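Local coordinates for putative uncharacterized protein (Methanosarcina barkeri str. Fusaro, PDB 3P43) that probably acts as a manganese-dependent 3'-phosphoesterase that trims DNA ends during repair, as a member of the LigD phosphoesterase superfamily, at residues V34-H37 and H43-F46; D45-M50 and E77-A82. All blocks are in the same frame, centred on the assembly; numbering follows the deposited sequence.

Contact 1. Residues V34-H37 and H43-F46; sequences VQRH and HYDF. With MN (manganese (II) ion), chain B.
H37, H43 and D45 converge on one manganese ion from the same face of two antiparallel strands. H37 offers ND1 (2.4 Å to the manganese) and H43 offers NE2, 2.3 Å from it, their ring planes oblique at 62°. D45 reaches the metal mainly through OD2, at 2.2 Å, with OD1 farther off. The H43 ring stands with CG between its backbone N and carbonyl carbon (chi1 64°), which turns NE2 back toward the neighbouring strand and lets H37 CB sit over one ring face. A97 O accepts a hydrogen bond from H37 NE2, which together with the metal bond at ND1 fixes the rotation of that ring.

On the reverse face R36 and Y44 run side by side. R36 CG lies over the Y44 ring, 3.9 Å from its centroid, and a water joins R36 NH1 to Y44 OH; E101 forms a salt bridge with the same guanidinium. With an alanine in place of the tyrosine, the aliphatic part of R36 is likely to lose its aromatic platform and the water one of its partners.

Backbone hydrogen bonds of Q35 with D45 and H37 with H43 pair the strands as a beta hairpin, which carries the His-His-Asp manganese site of a LigD-type phosphoesterase.

Contact 2. Residues D45-M50 and E77-A82; sequences DFRLEM and EDHPLA. With MN (manganese (II) ion), chain B.
R47 reaches from its strand to the ring of H79. Its CB leaves the backbone toward segment 77-82, and CG lies anti to the carbonyl carbon (chi1 -50°). From there the chain runs extended through CD to NE, with V33 of strand 31-38 touching the side chain and Q35 OE1 the probable hydrogen-bond partner of NE. R47 CZ then comes within 3.8 Å of H79 CD2, while D45 CB lies 3.5 Å above one face of the guanidinium. Of the two terminal nitrogens, NH1 stands over the centre of the H79 ring, 3.0 Å above its plane, while also hydrogen-bonding S56 OG. The guanidinium is tilted 39° against the imidazole, so the two groups do not lie flat on each other. R47 NH2 takes another route: it donates to a water at 3.0 Å, and H79 NE2 lies 2.9 Å from that same water and is hydrogen-bonded to it. NH2 is also 3.7 Å from D45 OD2, a long salt bridge in which the oxygen lies well out of the guanidinium plane, so charge alone is at work.

H79 ND1 donates to E77 O, 2.9 Å away, in a bent bond (133° at the hydrogen) that still helps hold the ring beneath NH1.

Farther along, L81 CD1 approaches E49 CG, and L81 CD2 is 3.7 Å from E49 OE2. The extended glutamate, whose OE1 is bonded to I31 N, thus presents its carboxylate end to the leucine. H79 and L81 reach over strand 53-59, touching S56 and L54, to side chains of strand 42-50 in a curled antiparallel beta barrel, and of the two pairs only R47-H79 lies near the manganese site.

Contacts 1 and 2 share D45 and F46 on strand 42-50, and their centres lie 11 Å apart. Contact 1 supplies the metal ligands; the R47-H79 end of contact 2 probably serves as a second shell beside them, whereas E49 and L81 are remote. The direct tie is Q35 OE1 to R47 NE, 2.8 Å, a probable hydrogen bond that ties the arginine to the partner strand 31-38 of its own hairpin. H79 itself stays back from the ligands, its NE2 6.2 Å from D45 OD2. A bound phosphate, probably from the crystallisation liquor, lies about 3 Å from the D45 side chain and about 5 Å from that of H79, consistent with contact 1 and the H79 end of contact 2 bordering a phosphate-binding pocket.

Contact 1. Residues V34-H37 and H43-F46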
ATOM      1  N   VAL A  34       1.364   3.317   5.250  1.00 16.12           N
ATOM      2  CA  VAL A  34       0.574   4.029   4.272  1.00 14.04           C
ATOM      3  C   VAL A  34       1.059   5.475   4.269  1.00 17.44           C
ATOM      4  O   VAL A  34       0.977   6.173   5.278  1.00 16.45           O
ATOM      5  CB  VAL A  34      -0.920   3.988   4.610  1.00 14.55           C
ATOM      6  CG1 VAL A  34      -1.700   4.875   3.644  1.00 18.74           C
ATOM      7  CG2 VAL A  34      -1.441   2.563   4.580  1.00 12.02           C
ATOM      8  N   GLN A  35       1.585   5.908   3.133  1.00 14.77           N
ATOM      9  CA  GLN A  35       2.031   7.283   2.982  1.00 15.33           C
ATOM     10  C   GLN A  35       1.131   8.042   2.012  1.00 18.34           C
ATOM     11  O   GLN A  35       0.946   7.633   0.863  1.00 21.12           O
ATOM     12  CB  GLN A  35       3.491   7.322   2.509  1.00 16.78           C
ATOM     13  CG  GLN A  35       4.515   7.187   3.641  1.00 17.70           C
ATOM     14  CD  GLN A  35       5.849   6.651   3.160  1.00 21.36           C
ATOM     15  OE1 GLN A  35       5.908   5.906   2.185  1.00 22.33           O
ATOM     16  NE2 GLN A  35       6.928   7.017   3.853  1.00 18.83           N
ATOM     17  N   ARG A  36       0.559   9.139   2.490  1.00 17.71           N
ATOM     18  CA  ARG A  36      -0.134  10.069   1.623  1.00 15.61           C
ATOM     19  C   ARG A  36       0.921  10.787   0.805  1.00 17.92           C
ATOM     20  O   ARG A  36       1.815  11.422   1.361  1.00 16.37           O
ATOM     21  CB  ARG A  36      -0.928  11.082   2.438  1.00 16.72           C
ATOM     22  CG  ARG A  36      -1.875  11.918   1.597  1.00 15.52           C
ATOM     23  CD  ARG A  36      -2.609  12.937   2.440  1.00 20.78           C
ATOM     24  NE  ARG A  36      -1.749  14.047   2.833  1.00 20.35           N
ATOM     25  CZ  ARG A  36      -1.856  14.706   3.982  1.00 23.60           C
ATOM     26  NH1 ARG A  36      -2.782  14.359   4.863  1.00 25.38           N
ATOM     27  NH2 ARG A  36      -1.030  15.708   4.257  1.00 24.15           N
ATOM     28  N   HIS A  37       0.824  10.678  -0.512  1.00 18.52           N
ATOM     29  CA  HIS A  37       1.832  11.252  -1.391  1.00 17.03           C
ATOM     30  C   HIS A  37       1.221  12.366  -2.233  1.00 20.43           C
ATOM     31  O   HIS A  37       0.382  12.113  -3.092  1.00 17.52           O
ATOM     32  CB  HIS A  37       2.433  10.165  -2.283  1.00 15.53           C
ATOM     33  CG  HIS A  37       3.640  10.605  -3.047  1.00 21.27           C
ATOM     34  ND1 HIS A  37       4.219   9.834  -4.032  1.00 22.77           N
ATOM     35  CD2 HIS A  37       4.378  11.738  -2.975  1.00 19.45           C
ATOM     36  CE1 HIS A  37       5.261  10.471  -4.533  1.00 22.48           C
ATOM     37  NE2 HIS A  37       5.381  11.628  -3.907  1.00 20.82           N
ATOM     38  N   HIS A  43      -2.375  11.012  -3.794  1.00 16.19           N
ATOM     39  CA  HIS A  43      -2.709   9.593  -3.717  1.00 20.23           C
ATOM     40  C   HIS A  43      -2.080   8.976  -2.480  1.00 16.96           C
ATOM     41  O   HIS A  43      -1.393   9.655  -1.718  1.00 18.19           O
ATOM     42  CB  HIS A  43      -2.247   8.850  -4.969  1.00 16.38           C
ATOM     43  CG  HIS A  43      -0.765   8.851  -5.150  1.00 19.31           C
ATOM     44  ND1 HIS A  43      -0.093   9.886  -5.762  1.00 22.71           N
ATOM     45  CD2 HIS A  43       0.177   7.945  -4.799  1.00 20.37           C
ATOM     46  CE1 HIS A  43       1.200   9.617  -5.782  1.00 20.06           C
ATOM     47  NE2 HIS A  43       1.389   8.444  -5.207  1.00 20.99           N
ATOM     48  N   TYR A  44      -2.322   7.690  -2.275  1.00 16.45           N
ATOM     49  CA  TYR A  44      -1.795   7.011  -1.107  1.00 14.55           C
ATOM     50  C   TYR A  44      -0.944   5.832  -1.519  1.00 16.45           C
ATOM     51  O   TYR A  44      -1.355   4.999  -2.326  1.00 16.24           O
ATOM     52  CB  TYR A  44      -2.926   6.572  -0.175  1.00 17.90           C
ATOM     53  CG  TYR A  44      -3.610   7.733   0.512  1.00 19.75           C
ATOM     54  CD1 TYR A  44      -3.334   8.038   1.839  1.00 16.60           C
ATOM     55  CD2 TYR A  44      -4.524   8.532  -0.171  1.00 16.26           C
ATOM     56  CE1 TYR A  44      -3.947   9.103   2.473  1.00 17.54           C
ATOM     57  CE2 TYR A  44      -5.147   9.605   0.458  1.00 16.82           C
ATOM     58  CZ  TYR A  44      -4.854   9.884   1.779  1.00 17.70           C
ATOM     59  OH  TYR A  44      -5.463  10.939   2.417  1.00 18.08           O
ATOM     60  N   ASP A  45       0.263   5.779  -0.979  1.00 16.27           N
ATOM     61  CA  ASP A  45       1.135   4.651  -1.238  1.00 18.30           C
ATOM     62  C   ASP A  45       0.981   3.645  -0.109  1.00 16.53           C
ATOM     63  O   ASP A  45       1.173   3.969   1.064  1.00 14.39           O
ATOM     64  CB  ASP A  45       2.580   5.110  -1.406  1.00 16.75           C
ATOM     65  CG  ASP A  45       2.782   5.909  -2.674  1.00 20.20           C
ATOM     66  OD1 ASP A  45       2.473   5.381  -3.761  1.00 21.87           O
ATOM     67  OD2 ASP A  45       3.240   7.063  -2.594  1.00 18.33           O
ATOM     68  N   PHE A  46       0.580   2.434  -0.484  1.00 14.80           N
ATOM     69  CA  PHE A  46       0.393   1.341   0.451  1.00 14.66           C
ATOM     70  C   PHE A  46       1.571   0.370   0.317  1.00 15.83           C
ATOM     71  O   PHE A  46       1.835  -0.139  -0.769  1.00 14.05           O
ATOM     72  CB  PHE A  46      -0.934   0.627   0.163  1.00 13.89           C
ATOM     73  CG  PHE A  46      -1.170  -0.569   1.027  1.00 12.66           C
ATOM     74  CD1 PHE A  46      -1.564  -0.419   2.344  1.00 12.05           C
ATOM     75  CD2 PHE A  46      -0.987  -1.843   0.527  1.00 13.31           C
ATOM     76  CE1 PHE A  46      -1.773  -1.516   3.145  1.00 14.41           C
ATOM     77  CE2 PHE A  46      -1.199  -2.947   1.325  1.00 15.29           C
ATOM     78  CZ  PHE A  46      -1.587  -2.785   2.638  1.00 11.95           C
TER
HETATM   79 MN    MN B 152       3.454   7.669  -4.731  1.00 21.87          MN
HETATM   80  O   HOH W   1      -4.844  12.417   4.655  1.00 21.44           O

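Contact 2. Residues D45-M50 and E77-A82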
ATOM      1  N   ASP A  45       0.263   5.779  -0.979  1.00 16.27           N
ATOM      2  CA  ASP A  45       1.135   4.651  -1.238  1.00 18.30           C
ATOM      3  C   ASP A  45       0.981   3.645  -0.109  1.00 16.53           C
ATOM      4  O   ASP A  45       1.173   3.969   1.064  1.00 14.39           O
ATOM      5  CB  ASP A  45       2.580   5.110  -1.406  1.00 16.75           C
ATOM      6  CG  ASP A  45       2.782   5.909  -2.674  1.00 20.20           C
ATOM      7  OD1 ASP A  45       2.473   5.381  -3.761  1.00 21.87           O
ATOM      8  OD2 ASP A  45       3.240   7.063  -2.594  1.00 18.33           O
ATOM      9  N   PHE A  46       0.580   2.434  -0.484  1.00 14.80           N
ATOM     10  CA  PHE A  46       0.393   1.341   0.451  1.00 14.66           C
ATOM     11  C   PHE A  46       1.571   0.370   0.317  1.00 15.83           C
ATOM     12  O   PHE A  46       1.835  -0.139  -0.769  1.00 14.05           O
ATOM     13  CB  PHE A  46      -0.934   0.627   0.163  1.00 13.89           C
ATOM     14  CG  PHE A  46      -1.170  -0.569   1.027  1.00 12.66           C
ATOM     15  CD1 PHE A  46      -1.564  -0.419   2.344  1.00 12.05           C
ATOM     16  CD2 PHE A  46      -0.987  -1.843   0.527  1.00 13.31           C
ATOM     17  CE1 PHE A  46      -1.773  -1.516   3.145  1.00 14.41           C
ATOM     18  CE2 PHE A  46      -1.199  -2.947   1.325  1.00 15.29           C
ATOM     19  CZ  PHE A  46      -1.587  -2.785   2.638  1.00 11.95           C
ATOM     20  N   ARG A  47       2.276   0.127   1.417  1.00 13.58           N
ATOM     21  CA  ARG A  47       3.502  -0.664   1.376  1.00 14.83           C
ATOM     22  C   ARG A  47       3.506  -1.793   2.396  1.00 15.95           C
ATOM     23  O   ARG A  47       3.164  -1.592   3.560  1.00 15.78           O
ATOM     24  CB  ARG A  47       4.719   0.224   1.630  1.00 15.82           C
ATOM     25  CG  ARG A  47       4.778   1.485   0.793  1.00 17.55           C
ATOM     26  CD  ARG A  47       6.093   2.199   1.030  1.00 17.15           C
ATOM     27  NE  ARG A  47       6.017   3.597   0.650  1.00 20.91           N
ATOM     28  CZ  ARG A  47       6.099   4.030  -0.600  1.00 18.79           C
ATOM     29  NH1 ARG A  47       6.261   3.160  -1.588  1.00 21.15           N
ATOM     30  NH2 ARG A  47       6.017   5.328  -0.858  1.00 18.55           N
ATOM     31  N   LEU A  48       3.922  -2.974   1.950  1.00 14.78           N
ATOM     32  CA  LEU A  48       4.031  -4.147   2.812  1.00 15.59           C
ATOM     33  C   LEU A  48       5.475  -4.618   2.847  1.00 14.87           C
ATOM     34  O   LEU A  48       6.116  -4.756   1.800  1.00 12.62           O
ATOM     35  CB  LEU A  48       3.168  -5.291   2.275  1.00 15.24           C
ATOM     36  CG  LEU A  48       1.649  -5.167   2.335  1.00 14.08           C
ATOM     37  CD1 LEU A  48       1.006  -6.300   1.544  1.00 14.07           C
ATOM     38  CD2 LEU A  48       1.157  -5.165   3.777  1.00 16.13           C
ATOM     39  N   GLU A  49       5.989  -4.868   4.044  1.00 12.83           N
ATOM     40  CA  GLU A  49       7.334  -5.414   4.166  1.00 17.38           C
ATOM     41  C   GLU A  49       7.330  -6.875   3.759  1.00 17.43           C
ATOM     42  O   GLU A  49       6.674  -7.703   4.392  1.00 18.95           O
ATOM     43  CB  GLU A  49       7.882  -5.280   5.586  1.00 17.85           C
ATOM     44  CG  GLU A  49       9.231  -5.974   5.759  1.00 24.69           C
ATOM     45  CD  GLU A  49       9.779  -5.874   7.169  1.00 26.64           C
ATOM     46  OE1 GLU A  49       9.275  -5.036   7.947  1.00 26.75           O
ATOM     47  OE2 GLU A  49      10.720  -6.630   7.494  1.00 27.55           O
ATOM     48  N   MET A  50       8.046  -7.170   2.680  1.00 18.32           N
ATOM     49  CA  MET A  50       8.270  -8.530   2.223  1.00 19.98           C
ATOM     50  C   MET A  50       9.739  -8.658   1.857  1.00 20.97           C
ATOM     51  O   MET A  50      10.292  -7.779   1.198  1.00 20.86           O
ATOM     52  CB  MET A  50       7.432  -8.815   0.975  1.00 25.06           C
ATOM     53  CG  MET A  50       5.962  -8.457   1.101  1.00 27.53           C
ATOM     54  SD  MET A  50       4.927  -9.910   1.342  1.00 29.19           S
ATOM     55  CE  MET A  50       3.300  -9.183   1.313  1.00 23.64           C
ATOM     56  N   GLU A  77       7.387   0.488  -7.789  1.00 26.65           N
ATOM     57  CA  GLU A  77       8.659  -0.158  -7.499  1.00 26.05           C
ATOM     58  C   GLU A  77       8.865  -0.366  -6.002  1.00 19.89           C
ATOM     59  O   GLU A  77       8.305   0.358  -5.189  1.00 18.19           O
ATOM     60  CB  GLU A  77       9.816   0.631  -8.110  1.00 30.05           C
ATOM     61  CG  GLU A  77      10.066   0.292  -9.574  1.00 34.16           C
ATOM     62  CD  GLU A  77      10.076   1.514 -10.469  1.00 48.27           C
ATOM     63  OE1 GLU A  77      10.658   2.543 -10.066  1.00 49.52           O
ATOM     64  OE2 GLU A  77       9.507   1.443 -11.581  1.00 52.11           O
ATOM     65  N   ASP A  78       9.654  -1.380  -5.651  1.00 22.91           N
ATOM     66  CA  ASP A  78      10.049  -1.612  -4.267  1.00 18.31           C
ATOM     67  C   ASP A  78      10.701  -0.374  -3.663  1.00 18.00           C
ATOM     68  O   ASP A  78      11.423   0.358  -4.339  1.00 17.32           O
ATOM     69  CB  ASP A  78      11.046  -2.767  -4.189  1.00 21.18           C
ATOM     70  CG  ASP A  78      10.444  -4.086  -4.602  1.00 22.98           C
ATOM     71  OD1 ASP A  78       9.205  -4.145  -4.751  1.00 22.85           O
ATOM     72  OD2 ASP A  78      11.211  -5.059  -4.779  1.00 27.78           O
ATOM     73  N   HIS A  79      10.456  -0.143  -2.382  1.00 15.62           N
ATOM     74  CA  HIS A  79      11.164   0.907  -1.671  1.00 16.44           C
ATOM     75  C   HIS A  79      11.977   0.256  -0.581  1.00 18.30           C
ATOM     76  O   HIS A  79      11.614  -0.820  -0.104  1.00 19.71           O
ATOM     77  CB  HIS A  79      10.178   1.897  -1.057  1.00 19.12           C
ATOM     78  CG  HIS A  79       9.554   2.818  -2.056  1.00 20.15           C
ATOM     79  ND1 HIS A  79       8.831   2.362  -3.137  1.00 21.78           N
ATOM     80  CD2 HIS A  79       9.549   4.168  -2.142  1.00 20.71           C
ATOM     81  CE1 HIS A  79       8.404   3.393  -3.844  1.00 26.42           C
ATOM     82  NE2 HIS A  79       8.825   4.500  -3.261  1.00 26.36           N
ATOM     83  N   PRO A  80      13.082   0.902  -0.176  1.00 19.09           N
ATOM     84  CA  PRO A  80      13.854   0.379   0.949  1.00 22.83           C
ATOM     85  C   PRO A  80      13.029   0.468   2.227  1.00 18.90           C
ATOM     86  O   PRO A  80      12.184   1.350   2.371  1.00 18.71           O
ATOM     87  CB  PRO A  80      15.065   1.316   1.011  1.00 22.04           C
ATOM     88  CG  PRO A  80      14.609   2.574   0.350  1.00 23.85           C
ATOM     89  CD  PRO A  80      13.658   2.145  -0.719  1.00 21.77           C
ATOM     90  N   LEU A  81      13.281  -0.456   3.142  1.00 18.16           N
ATOM     91  CA  LEU A  81      12.541  -0.557   4.388  1.00 19.77           C
ATOM     92  C   LEU A  81      12.534   0.754   5.175  1.00 22.86           C
ATOM     93  O   LEU A  81      11.525   1.120   5.782  1.00 22.72           O
ATOM     94  CB  LEU A  81      13.132  -1.690   5.227  1.00 27.26           C
ATOM     95  CG  LEU A  81      12.232  -2.434   6.211  1.00 30.90           C
ATOM     96  CD1 LEU A  81      10.819  -2.548   5.679  1.00 28.26           C
ATOM     97  CD2 LEU A  81      12.819  -3.811   6.483  1.00 33.15           C
ATOM     98  N   ALA A  82      13.655   1.468   5.145  1.00 22.81           N
ATOM     99  CA  ALA A  82      13.802   2.704   5.912  1.00 21.55           C
ATOM    100  C   ALA A  82      12.823   3.791   5.467  1.00 26.55           C
ATOM    101  O   ALA A  82      12.607   4.780   6.173  1.00 24.91           O
ATOM    102  CB  ALA A  82      15.231   3.207   5.833  1.00 22.29           C
TER
HETATM  103 MN    MN B 152       3.454   7.669  -4.731  1.00 21.87          MN
HETATM  104  O   HOH W   2       6.938   6.649  -3.401  1.00 29.14           O